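Local structure of amidohydrolase (Staphylococcus aureus, 3NUR) at residues 30-34 / 69-73; 98-104 / 134-139. The protein is a putative metal-dependent amidohydrolase with a TIM-barrel fold, probably hydrolysing carbon-nitrogen bonds other than peptide bonds in a linear amide substrate not yet identified. All coordinates share one frame; numbering follows the deposited sequence. Where two conformers were deposited one is given.

Contact 1 of 2, residues 30-34 / 69-73; sequences HYVIE and ADELS. With CA (calcium ion), chain B.
Two backbone hydrogen bonds clasp V32, just past the end of strand 24-31, to the loop 69-73 in a single bridge to E71: V32 N gives its proton to D70 O at 2.9 Å, and L72 N returns one to V32 O, also at 2.9 Å. The two differ in aim. V32 N stands well above the D70 carbonyl plane, whereas L72 N meets V32 O almost head-on, with a C=O...N angle of 171°. Weaker CA-H...O contacts accompany them; Y31 CA lies 3.1 Å from D70 O.

V32 and D70 slant across each other. With CG pinched between its own backbone N and carbonyl carbon (chi1 52°), D70 lays its carboxylate against both valine methyls, and OD2 comes within 3.6 Å of V32 CG1. That same OD2 is hydrogen-bonded to Y319 OH. On the Y31 side, L72 runs alongside the tyrosine and sets CD1 3.7 Å from Y31 CB, while the phenol ring packs on helix 104-124 and meets Y94 edge-to-face. At the solvent end the carboxylates of E34 and E71 approach, OE1 to OE1, at 3.0 Å, their planes 56° apart.

H30 sends its imidazole away from the loop to bind calcium through NE2 at 2.3 Å; E28, H192, D316 and two waters complete the site. A metal ligand thus sits two residues before a doubly bonded backbone clasp, while the close glutamate pair would probably raise the proton affinity of one carboxylate, an effect that K38, in a long and weak ion pair with E34 OE2, could offset only in part.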
ATOM      1  N   HIS A  30       0.901  -8.282  -5.837  1.00  8.63           N
ATOM      2  CA  HIS A  30       0.267  -7.742  -7.027  1.00  8.91           C
ATOM      3  C   HIS A  30      -0.194  -8.695  -8.087  1.00 11.80           C
ATOM      4  O   HIS A  30       0.383  -9.762  -8.287  1.00 10.88           O
ATOM      5  CB  HIS A  30       1.197  -6.691  -7.660  1.00  8.76           C
ATOM      6  CG  HIS A  30       1.609  -5.606  -6.703  1.00 11.10           C
ATOM      7  ND1 HIS A  30       0.696  -4.668  -6.234  1.00 12.04           N
ATOM      8  CD2 HIS A  30       2.833  -5.322  -6.187  1.00 11.85           C
ATOM      9  CE1 HIS A  30       1.380  -3.858  -5.438  1.00 10.85           C
ATOM     10  NE2 HIS A  30       2.668  -4.212  -5.371  1.00 10.86           N
ATOM     11  N   TYR A  31      -1.188  -8.233  -8.840  1.00  8.11           N
ATOM     12  CA  TYR A  31      -1.684  -8.942 -10.006  1.00  7.62           C
ATOM     13  C   TYR A  31      -1.973  -7.926 -11.108  1.00 11.00           C
ATOM     14  O   TYR A  31      -2.203  -6.761 -10.817  1.00 10.33           O
ATOM     15  CB  TYR A  31      -2.970  -9.753  -9.671  1.00  8.06           C
ATOM     16  CG  TYR A  31      -4.214  -8.903  -9.575  1.00  9.50           C
ATOM     17  CD1 TYR A  31      -4.501  -8.188  -8.418  1.00 10.49           C
ATOM     18  CD2 TYR A  31      -5.050  -8.722 -10.681  1.00  9.21           C
ATOM     19  CE1 TYR A  31      -5.610  -7.361  -8.340  1.00 11.02           C
ATOM     20  CE2 TYR A  31      -6.158  -7.882 -10.618  1.00  9.96           C
ATOM     21  CZ  TYR A  31      -6.426  -7.195  -9.445  1.00 12.61           C
ATOM     22  OH  TYR A  31      -7.501  -6.358  -9.350  1.00 11.29           O
ATOM     23  N   VAL A  32      -2.017  -8.386 -12.369  1.00  8.45           N
ATOM     24  CA  VAL A  32      -2.482  -7.562 -13.489  1.00  9.54           C
ATOM     25  C   VAL A  32      -3.362  -8.481 -14.320  1.00 13.31           C
ATOM     26  O   VAL A  32      -3.289  -9.713 -14.159  1.00 11.22           O
ATOM     27  CB  VAL A  32      -1.373  -6.870 -14.337  1.00 12.88           C
ATOM     28  CG1 VAL A  32      -0.466  -5.987 -13.478  1.00 12.06           C
ATOM     29  CG2 VAL A  32      -0.553  -7.879 -15.154  1.00 13.24           C
ATOM     30  N   ILE A  33      -4.196  -7.876 -15.187  1.00 11.68           N
ATOM     31  CA  ILE A  33      -5.055  -8.620 -16.107  0.50 12.27           C
ATOM     32  C   ILE A  33      -4.620  -8.238 -17.523  1.00 17.10           C
ATOM     33  O   ILE A  33      -4.650  -7.060 -17.889  1.00 14.34           O
ATOM     34  CB  ILE A  33      -6.563  -8.399 -15.828  0.50 14.99           C
ATOM     35  CG1 ILE A  33      -6.942  -8.996 -14.459  0.50 15.12           C
ATOM     36  CG2 ILE A  33      -7.428  -9.020 -16.950  0.50 16.39           C
ATOM     37  CD1 ILE A  33      -8.030  -8.288 -13.776  0.50 15.01           C
ATOM     38  N   GLU A  34      -4.161  -9.240 -18.298  1.00 16.80           N
ATOM     39  CA  GLU A  34      -3.645  -9.036 -19.664  1.00 18.81           C
ATOM     40  C   GLU A  34      -4.531  -8.146 -20.543  1.00 23.30           C
ATOM     41  O   GLU A  34      -4.026  -7.183 -21.122  1.00 22.39           O
ATOM     42  CB  GLU A  34      -3.370 -10.382 -20.341  1.00 20.57           C
ATOM     43  CG  GLU A  34      -2.518 -10.265 -21.592  1.00 37.11           C
ATOM     44  CD  GLU A  34      -2.329 -11.588 -22.308  1.00 64.32           C
ATOM     45  OE1 GLU A  34      -1.433 -12.361 -21.899  1.00 66.34           O
ATOM     46  OE2 GLU A  34      -3.097 -11.864 -23.258  1.00 57.53           O
ATOM     47  N   ALA A  69       4.795 -12.920 -14.527  1.00 21.55           N
ATOM     48  CA  ALA A  69       4.244 -13.592 -13.344  1.00 20.00           C
ATOM     49  C   ALA A  69       3.196 -12.770 -12.579  1.00 19.29           C
ATOM     50  O   ALA A  69       2.505 -13.317 -11.718  1.00 17.84           O
ATOM     51  CB  ALA A  69       5.360 -14.046 -12.415  1.00 21.16           C
ATOM     52  N   ASP A  70       3.049 -11.474 -12.916  1.00 12.73           N
ATOM     53  CA  ASP A  70       2.008 -10.649 -12.293  1.00 11.35           C
ATOM     54  C   ASP A  70       0.633 -10.956 -12.896  1.00 15.01           C
ATOM     55  O   ASP A  70      -0.368 -10.713 -12.243  1.00 14.39           O
ATOM     56  CB  ASP A  70       2.363  -9.149 -12.319  1.00 12.88           C
ATOM     57  CG  ASP A  70       2.756  -8.558 -13.663  1.00 19.30           C
ATOM     58  OD1 ASP A  70       2.962  -9.342 -14.628  1.00 19.55           O
ATOM     59  OD2 ASP A  70       2.906  -7.322 -13.739  1.00 18.41           O
ATOM     60  N   GLU A  71       0.580 -11.568 -14.106  1.00 12.55           N
ATOM     61  CA  GLU A  71      -0.714 -11.899 -14.730  1.00 13.62           C
ATOM     62  C   GLU A  71      -1.498 -12.847 -13.837  1.00 17.20           C
ATOM     63  O   GLU A  71      -0.957 -13.866 -13.391  1.00 17.60           O
ATOM     64  CB  GLU A  71      -0.532 -12.494 -16.137  1.00 15.31           C
ATOM     65  CG  GLU A  71      -0.268 -11.454 -17.204  1.00 32.01           C
ATOM     66  CD  GLU A  71       0.530 -11.975 -18.384  1.00 67.69           C
ATOM     67  OE1 GLU A  71      -0.066 -12.646 -19.258  1.00 66.34           O
ATOM     68  OE2 GLU A  71       1.758 -11.729 -18.423  1.00 68.50           O
ATOM     69  N   LEU A  72      -2.751 -12.495 -13.549  1.00 15.35           N
ATOM     70  CA  LEU A  72      -3.615 -13.265 -12.659  1.00 16.76           C
ATOM     71  C   LEU A  72      -3.734 -14.758 -13.038  1.00 19.55           C
ATOM     72  O   LEU A  72      -3.919 -15.595 -12.157  1.00 18.56           O
ATOM     73  CB  LEU A  72      -4.981 -12.583 -12.490  1.00 17.20           C
ATOM     74  CG  LEU A  72      -5.824 -13.015 -11.279  1.00 21.86           C
ATOM     75  CD1 LEU A  72      -5.106 -12.750  -9.948  1.00 20.84           C
ATOM     76  CD2 LEU A  72      -7.183 -12.369 -11.304  1.00 24.01           C
ATOM     77  N   SER A  73      -3.522 -15.082 -14.321  1.00 16.39           N
ATOM     78  CA  SER A  73      -3.543 -16.466 -14.837  1.00 17.08           C
ATOM     79  C   SER A  73      -2.328 -17.308 -14.363  1.00 21.20           C
ATOM     80  O   SER A  73      -2.362 -18.539 -14.458  1.00 21.35           O
ATOM     81  CB  SER A  73      -3.617 -16.455 -16.362  1.00 19.07           C
ATOM     82  OG  SER A  73      -2.433 -15.903 -16.909  1.00 28.25           O
TER
HETATM   83 CA    CA B 358       4.577  -2.974  -4.818  1.00  6.43          CA
HETATM   84  O   HOH W   1       6.534  -2.018  -4.697  1.00 15.38           O
HETATM   85  O   HOH W   2       4.876  -2.578  -7.021  1.00 19.12           O

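Contact 2 of 2, residues 98-104 / 134-139; sequences SPSNLVG and TLPINE
Water 3 is gripped from both loops: it lies 2.7 Å from S100 O and 2.8 Å from L102 O, both placed to accept its protons, though it has more acceptors within reach than protons to give, and it accepts from N138 N at 3.0 Å. It bridges backbone to backbone where the segments make no clear direct hydrogen bond. A second water does the same job nearer the two helix starts, accepting from G104 N while donating to N138 O and, at 2.6 Å, to E139 OE2. The glutamate chain bends at chi2 (-72°), folding its carboxylate back over the glycine, and OE2 ends 3.2 Å from G104 CA. G104 has a positive phi and no side chain on the CA that the carboxylate approaches.

At the other end of the contact the fit is direct. S100 CB presses on L135 O at 3.1 Å, and S98 OG meets the methyl CG2 of T134. T134 carries that methyl anti to its backbone N, and this turns it toward S98 and P99; the side chains of P99 and T134 cross at about a right angle. S98 OG and S100 OG share a hydrogen bond of 3.1 Å within their own loop. I137 brings CG1 alongside S100 O, and N138 CB packs against V103 CG1.

Each loop is compact in itself: 99-101 is a short 3-10 turn, while P136 centres an inverse gamma turn and begins a type I turn closed by E139 N to P136 O. These are loops following strands 87-94 and 129-131, neighbours in a parallel sheet, each leading into a helix. Their union therefore relies heavily on bound water, with carbonyls and amides of both loops meeting through shared solvent rather than through a continued strand ladder.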
ATOM      1  N   SER A  98      -1.842   0.149 -13.366  1.00 14.73           N
ATOM      2  CA  SER A  98      -3.192   0.107 -12.790  1.00 12.66           C
ATOM      3  C   SER A  98      -4.153   1.074 -13.521  1.00 16.63           C
ATOM      4  O   SER A  98      -3.759   2.209 -13.806  1.00 16.84           O
ATOM      5  CB  SER A  98      -3.142   0.475 -11.312  1.00 14.66           C
ATOM      6  OG  SER A  98      -4.430   0.435 -10.721  1.00 17.69           O
ATOM      7  N   PRO A  99      -5.411   0.656 -13.784  1.00 13.24           N
ATOM      8  CA  PRO A  99      -6.382   1.576 -14.418  1.00 13.10           C
ATOM      9  C   PRO A  99      -6.796   2.744 -13.516  1.00 16.97           C
ATOM     10  O   PRO A  99      -7.499   3.636 -13.982  1.00 15.69           O
ATOM     11  CB  PRO A  99      -7.574   0.673 -14.751  1.00 14.06           C
ATOM     12  CG  PRO A  99      -7.492  -0.454 -13.774  1.00 18.43           C
ATOM     13  CD  PRO A  99      -6.020  -0.661 -13.500  1.00 14.12           C
ATOM     14  N   SER A 100      -6.350   2.760 -12.235  1.00 14.74           N
ATOM     15  CA  SER A 100      -6.642   3.868 -11.320  1.00 14.35           C
ATOM     16  C   SER A 100      -6.020   5.188 -11.826  1.00 16.90           C
ATOM     17  O   SER A 100      -6.479   6.259 -11.442  1.00 16.68           O
ATOM     18  CB  SER A 100      -6.096   3.560  -9.930  1.00 16.47           C
ATOM     19  OG  SER A 100      -4.681   3.459  -9.969  1.00 19.61           O
ATOM     20  N   ASN A 101      -4.964   5.115 -12.662  1.00 14.67           N
ATOM     21  CA  ASN A 101      -4.308   6.335 -13.157  1.00 15.99           C
ATOM     22  C   ASN A 101      -4.990   6.948 -14.397  1.00 18.90           C
ATOM     23  O   ASN A 101      -4.622   8.040 -14.816  1.00 18.60           O
ATOM     24  CB  ASN A 101      -2.802   6.118 -13.351  1.00 22.89           C
ATOM     25  CG  ASN A 101      -2.073   6.057 -12.034  1.00 55.13           C
ATOM     26  OD1 ASN A 101      -1.893   7.075 -11.356  1.00 51.56           O
ATOM     27  ND2 ASN A 101      -1.774   4.847 -11.568  1.00 48.29           N
ATOM     28  N   LEU A 102      -5.998   6.254 -14.959  1.00 14.01           N
ATOM     29  CA  LEU A 102      -6.769   6.739 -16.108  1.00 13.00           C
ATOM     30  C   LEU A 102      -7.837   7.739 -15.643  1.00 15.71           C
ATOM     31  O   LEU A 102      -8.019   7.938 -14.450  1.00 14.51           O
ATOM     32  CB  LEU A 102      -7.445   5.559 -16.823  1.00 13.76           C
ATOM     33  CG  LEU A 102      -6.516   4.535 -17.483  1.00 20.33           C
ATOM     34  CD1 LEU A 102      -7.314   3.420 -18.062  1.00 21.20           C
ATOM     35  CD2 LEU A 102      -5.625   5.174 -18.545  1.00 23.76           C
ATOM     36  N   VAL A 103      -8.568   8.353 -16.590  1.00 14.06           N
ATOM     37  CA  VAL A 103      -9.597   9.319 -16.236  1.00 14.22           C
ATOM     38  C   VAL A 103     -10.969   8.883 -16.735  1.00 17.50           C
ATOM     39  O   VAL A 103     -11.084   8.070 -17.664  1.00 17.79           O
ATOM     40  CB  VAL A 103      -9.247  10.779 -16.702  1.00 20.01           C
ATOM     41  CG1 VAL A 103      -7.905  11.257 -16.132  1.00 19.51           C
ATOM     42  CG2 VAL A 103      -9.278  10.910 -18.224  1.00 20.19           C
ATOM     43  N   GLY A 104     -11.984   9.484 -16.139  1.00 13.61           N
ATOM     44  CA  GLY A 104     -13.387   9.356 -16.504  1.00 13.59           C
ATOM     45  C   GLY A 104     -13.979   7.970 -16.553  1.00 18.17           C
ATOM     46  O   GLY A 104     -13.581   7.081 -15.797  1.00 15.33           O
ATOM     47  N   THR A 134      -9.305  -1.721  -6.387  1.00  9.91           N
ATOM     48  CA  THR A 134      -8.624  -0.853  -7.354  1.00 10.02           C
ATOM     49  C   THR A 134      -9.676   0.214  -7.674  1.00 13.14           C
ATOM     50  O   THR A 134     -10.801  -0.123  -8.058  1.00 12.81           O
ATOM     51  CB  THR A 134      -8.090  -1.622  -8.563  1.00 13.39           C
ATOM     52  OG1 THR A 134      -7.182  -2.619  -8.084  1.00 12.36           O
ATOM     53  CG2 THR A 134      -7.360  -0.711  -9.558  1.00 11.14           C
ATOM     54  N   LEU A 135      -9.345   1.486  -7.407  1.00  8.80           N
ATOM     55  CA  LEU A 135     -10.321   2.577  -7.502  1.00  8.79           C
ATOM     56  C   LEU A 135     -10.034   3.616  -8.547  1.00 12.85           C
ATOM     57  O   LEU A 135      -8.897   4.046  -8.651  1.00 11.49           O
ATOM     58  CB  LEU A 135     -10.464   3.283  -6.140  1.00  8.99           C
ATOM     59  CG  LEU A 135     -10.759   2.386  -4.922  1.00 12.17           C
ATOM     60  CD1 LEU A 135     -10.695   3.183  -3.654  1.00 12.41           C
ATOM     61  CD2 LEU A 135     -12.114   1.684  -5.072  1.00 13.20           C
ATOM     62  N   PRO A 136     -11.073   4.144  -9.232  1.00 10.86           N
ATOM     63  CA  PRO A 136     -10.832   5.227 -10.199  1.00 10.08           C
ATOM     64  C   PRO A 136     -10.715   6.574  -9.464  1.00 12.80           C
ATOM     65  O   PRO A 136     -11.635   7.383  -9.470  1.00 12.64           O
ATOM     66  CB  PRO A 136     -12.063   5.141 -11.111  1.00 11.67           C
ATOM     67  CG  PRO A 136     -13.172   4.655 -10.197  1.00 15.40           C
ATOM     68  CD  PRO A 136     -12.507   3.747  -9.188  1.00 12.15           C
ATOM     69  N   ILE A 137      -9.573   6.807  -8.795  1.00 11.61           N
ATOM     70  CA  ILE A 137      -9.348   8.005  -7.958  1.00 10.70           C
ATOM     71  C   ILE A 137      -9.623   9.359  -8.629  1.00 14.48           C
ATOM     72  O   ILE A 137     -10.006  10.317  -7.946  1.00 13.36           O
ATOM     73  CB  ILE A 137      -7.987   7.976  -7.222  1.00 13.69           C
ATOM     74  CG1 ILE A 137      -6.805   8.042  -8.224  1.00 13.75           C
ATOM     75  CG2 ILE A 137      -7.919   6.752  -6.250  1.00 13.13           C
ATOM     76  CD1 ILE A 137      -5.408   8.179  -7.620  1.00 18.92           C
ATOM     77  N   ASN A 138      -9.425   9.422  -9.957  1.00 10.91           N
ATOM     78  CA  ASN A 138      -9.664  10.630 -10.737  1.00 10.60           C
ATOM     79  C   ASN A 138     -11.148  10.964 -10.870  1.00 16.56           C
ATOM     80  O   ASN A 138     -11.488  12.065 -11.296  1.00 16.90           O
ATOM     81  CB  ASN A 138      -8.924  10.594 -12.062  1.00 12.45           C
ATOM     82  CG  ASN A 138      -7.424  10.676 -11.865  1.00 20.31           C
ATOM     83  OD1 ASN A 138      -6.647   9.794 -12.294  1.00 17.64           O
ATOM     84  ND2 ASN A 138      -7.004  11.687 -11.114  1.00 13.42           N
ATOM     85  N   GLU A 139     -12.034  10.041 -10.418  1.00 12.87           N
ATOM     86  CA  GLU A 139     -13.493  10.212 -10.357  1.00 12.00           C
ATOM     87  C   GLU A 139     -13.899   9.916  -8.886  1.00 15.24           C
ATOM     88  O   GLU A 139     -14.409   8.826  -8.609  1.00 13.64           O
ATOM     89  CB  GLU A 139     -14.137   9.234 -11.336  1.00 12.62           C
ATOM     90  CG  GLU A 139     -13.885   9.582 -12.790  1.00 14.42           C
ATOM     91  CD  GLU A 139     -14.660  10.808 -13.231  1.00 17.44           C
ATOM     92  OE1 GLU A 139     -15.700  11.119 -12.605  1.00 16.37           O
ATOM     93  OE2 GLU A 139     -14.212  11.469 -14.189  1.00 14.49           O
TER
HETATM   94  O   HOH W   3      -8.956   7.241 -11.929  1.00 14.60           O
HETATM   95  O   HOH W   4     -11.662  11.893 -14.263  1.00 19.74           O

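Contact 1 closes before contact 2 opens along the chain, and their centres lie 18 Å apart. Both involve the loops that follow strands of one parallel sheet, ordered 24-31, 87-94, 129-131, in the TIM barrel: 30-34 leaves the first strand, 98-104 follows the second and 134-139 the third. Helix 104-124 is shared too, since Y31 and L72 pack on it, as do P99, L102 and P136. The contacts meet lightly where Y31 OH lies 4.0 Å from T134 OG1. Contact 1 includes a calcium ligand; contact 2 comes no closer than the S98 side chain, about 11 Å from the ion, so it belongs to the loops at the ends of the barrel strands, outside the shell of metal ligands.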